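Local structure of FdhC (5KTD) at residues R14-N19 and E63-I68. The protein probably transfers an acyl group, most likely 3-hydroxybutanoyl, from coenzyme A to the amino group of a dTDP-linked amino sugar, as a GNAT-family acyltransferase. Numbering follows the deposited sequence.
Sequences RLVEEN and EYYFII. With QUH ([[(2~{R},3~{S},5~{R})-5-[5-methyl-2,4-bis(oxidanylidene)pyrimidin-1-yl]-3-oxidanyl-oxolan-2-yl]methoxy-oxidanyl-phosphoryl] [(2~{R},3~{R},4~{S},5~{S},6~{R})-6-methyl-3,5-bis(oxidanyl)-4-[[(3~{R})-3-oxidanylbutanoyl]amino]oxan-2-yl] hydrogen phosphate), chain C.
Arg14 and Ile67 form an antiparallel hydrogen-bonded pair, Arg14 N to Ile67 O at 3.1 Å and Ile67 N to Arg14 O at 2.9 Å, and Val16 N adds a nearly straight bond (172°) to Tyr65 O just where strand 11-15 ends. Leu15 and Phe66, the adjoining non-hydrogen-bonded pair, lie side by side: Leu15 CD2 sits over one face of the Phe66 ring, 3.9 Å from its centroid and displaced toward the rim. Phe4 meets the same ring edge-to-face. On the other side of the sheet, with CG between the backbone N and carbonyl carbon (chi1 67°) and a bend at chi2, the Arg14 guanidinium returns alongside Ile67, Arg14 NH1 lying 3.6 Å from Ile67 CG1. NH1 also bonds Leu15 O from above the carbonyl plane, while NH2 makes a salt bridge to Asp20. Val16 CG2 presses on a face of the Tyr65 ring, 3.8 Å from its centroid, and touches Ile67 CD1. At the far end of this ring, Tyr65 OH donates to thymine O15 of the bound dTDP-sugar at 2.7 Å. The contact thus joins the edge strand of the GNAT sheet to its neighbour, and its apolar packing backs a tyrosine whose hydroxyl hydrogen-bonds a thymine carbonyl, consistent with recognition of the nucleotide base.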
# COMPACT_ATOMS: atom_id res chain seq x y z
N ARG A 14 1.88 -7.00 7.73
CA ARG A 14 2.05 -6.79 9.18
C ARG A 14 2.86 -5.55 9.45
O ARG A 14 3.68 -5.16 8.63
CB ARG A 14 2.67 -8.01 9.85
CG ARG A 14 4.10 -8.30 9.47
CD ARG A 14 4.93 -8.57 10.75
NE ARG A 14 6.30 -8.87 10.35
CZ ARG A 14 7.25 -7.97 10.10
NH1 ARG A 14 7.00 -6.67 10.19
NH2 ARG A 14 8.47 -8.39 9.70
N LEU A 15 2.61 -4.93 10.58
CA LEU A 15 3.25 -3.66 10.89
C LEU A 15 4.78 -3.75 10.91
O LEU A 15 5.35 -4.70 11.42
CB LEU A 15 2.70 -3.12 12.22
CG LEU A 15 1.27 -2.62 12.15
CD1 LEU A 15 0.65 -2.37 13.53
CD2 LEU A 15 1.19 -1.39 11.29
N VAL A 16 5.43 -2.74 10.34
CA VAL A 16 6.88 -2.62 10.35
C VAL A 16 7.45 -2.58 11.80
O VAL A 16 6.88 -1.91 12.68
CB VAL A 16 7.28 -1.36 9.53
CG1 VAL A 16 8.75 -0.94 9.75
CG2 VAL A 16 6.96 -1.63 8.05
N GLU A 17 8.54 -3.32 12.01
CA GLU A 17 9.32 -3.23 13.28
C GLU A 17 10.73 -2.75 12.95
O GLU A 17 11.16 -2.81 11.79
CB GLU A 17 9.41 -4.60 13.96
CG GLU A 17 8.11 -5.29 14.39
CD GLU A 17 7.24 -4.53 15.38
OE1 GLU A 17 6.02 -4.78 15.42
OE2 GLU A 17 7.76 -3.70 16.14
N GLU A 18 11.51 -2.36 13.97
CA GLU A 18 12.92 -1.95 13.76
C GLU A 18 13.79 -2.97 13.02
O GLU A 18 14.63 -2.62 12.16
CB GLU A 18 13.61 -1.57 15.07
CG GLU A 18 13.27 -0.15 15.48
CD GLU A 18 14.09 0.33 16.65
OE1 GLU A 18 15.30 -0.01 16.71
OE2 GLU A 18 13.50 1.07 17.49
N ASN A 19 13.53 -4.23 13.31
CA ASN A 19 14.21 -5.34 12.71
C ASN A 19 13.98 -5.46 11.21
O ASN A 19 14.75 -6.17 10.55
CB ASN A 19 13.79 -6.64 13.45
CG ASN A 19 14.57 -7.89 12.99
OD1 ASN A 19 14.12 -8.69 12.11
ND2 ASN A 19 15.77 -8.05 13.56
N GLU A 63 0.14 7.10 11.57
CA GLU A 63 0.85 6.44 10.46
C GLU A 63 0.88 4.94 10.69
O GLU A 63 1.03 4.51 11.84
CB GLU A 63 2.29 6.98 10.32
CG GLU A 63 2.98 6.63 9.02
CD GLU A 63 4.17 7.50 8.74
OE1 GLU A 63 5.22 7.02 8.29
OE2 GLU A 63 4.01 8.72 8.94
N TYR A 64 0.68 4.15 9.63
CA TYR A 64 0.77 2.73 9.68
C TYR A 64 1.53 2.26 8.47
O TYR A 64 1.18 2.57 7.31
CB TYR A 64 -0.64 2.12 9.69
CG TYR A 64 -1.46 2.62 10.86
CD1 TYR A 64 -1.25 2.12 12.14
CD2 TYR A 64 -2.42 3.59 10.70
CE1 TYR A 64 -1.97 2.58 13.24
CE2 TYR A 64 -3.16 4.07 11.79
CZ TYR A 64 -2.94 3.55 13.06
OH TYR A 64 -3.69 4.00 14.17
N TYR A 65 2.59 1.54 8.76
CA TYR A 65 3.59 1.14 7.80
C TYR A 65 3.67 -0.36 7.88
O TYR A 65 3.77 -0.89 8.99
CB TYR A 65 4.90 1.76 8.20
CG TYR A 65 6.05 1.71 7.23
CD1 TYR A 65 5.88 1.38 5.90
CD2 TYR A 65 7.34 2.07 7.65
CE1 TYR A 65 6.98 1.39 5.01
CE2 TYR A 65 8.41 2.04 6.78
CZ TYR A 65 8.23 1.68 5.46
OH TYR A 65 9.31 1.67 4.54
N PHE A 66 3.60 -1.04 6.75
CA PHE A 66 3.47 -2.52 6.70
C PHE A 66 4.53 -3.13 5.79
O PHE A 66 4.82 -2.59 4.73
CB PHE A 66 2.13 -2.93 6.11
CG PHE A 66 0.93 -2.49 6.93
CD1 PHE A 66 0.39 -1.23 6.78
CD2 PHE A 66 0.35 -3.35 7.81
CE1 PHE A 66 -0.70 -0.81 7.57
CE2 PHE A 66 -0.74 -2.96 8.59
CZ PHE A 66 -1.28 -1.69 8.47
N ILE A 67 5.04 -4.28 6.22
CA ILE A 67 5.75 -5.21 5.36
C ILE A 67 4.67 -6.07 4.68
O ILE A 67 3.73 -6.48 5.34
CB ILE A 67 6.68 -6.18 6.11
CG1 ILE A 67 7.76 -5.41 6.89
CG2 ILE A 67 7.35 -7.16 5.14
CD1 ILE A 67 8.53 -4.38 6.09
N ILE A 68 4.84 -6.28 3.38
CA ILE A 68 4.01 -7.17 2.57
C ILE A 68 4.72 -8.52 2.51
O ILE A 68 5.89 -8.59 2.22
CB ILE A 68 3.78 -6.67 1.15
CG1 ILE A 68 3.20 -5.24 1.13
CG2 ILE A 68 2.86 -7.66 0.44
CD1 ILE A 68 3.22 -4.58 -0.23
O1 QUH C . 3.76 5.00 -3.56
C1 QUH C . 3.10 6.01 -3.85
C2 QUH C . 1.64 6.01 -4.13
C3 QUH C . 1.13 4.65 -4.50
O2 QUH C . 1.24 4.43 -5.92
C4 QUH C . -0.33 4.46 -4.20
N1 QUH C . 3.67 7.27 -3.90
C5 QUH C . 5.03 7.54 -3.42
C6 QUH C . 5.74 8.51 -4.36
O3 QUH C . 5.75 7.93 -5.69
C7 QUH C . 7.16 8.70 -3.83
C8 QUH C . 8.01 9.62 -4.70
O4 QUH C . 7.11 9.25 -2.49
C9 QUH C . 4.98 8.24 -2.09
O5 QUH C . 4.23 7.53 -1.12
C10 QUH C . 6.35 8.48 -1.56
O6 QUH C . 6.96 7.23 -1.27
P1 QUH C . 8.22 7.18 -0.38
O7 QUH C . 9.53 7.52 -1.12
O8 QUH C . 8.17 5.75 0.25
O9 QUH C . 8.10 8.00 1.00
P2 QUH C . 8.27 9.57 1.27
O10 QUH C . 7.11 10.15 1.93
O11 QUH C . 8.63 10.33 0.00
O12 QUH C . 9.43 9.60 2.33
C11 QUH C . 9.72 10.67 3.20
C12 QUH C . 11.21 10.58 3.48
C13 QUH C . 12.04 10.42 2.19
O13 QUH C . 13.30 11.10 2.35
C14 QUH C . 12.39 8.94 2.11
C15 QUH C . 12.48 8.58 3.58
O14 QUH C . 11.53 9.44 4.28
N2 QUH C . 12.13 7.21 3.94
C16 QUH C . 10.85 6.77 3.74
C17 QUH C . 10.48 5.47 4.15
C18 QUH C . 9.08 4.92 3.98
C19 QUH C . 11.52 4.67 4.73
O15 QUH C . 11.27 3.47 5.13
N3 QUH C . 12.76 5.13 4.90
C20 QUH C . 13.06 6.37 4.53
O16 QUH C . 14.30 6.74 4.76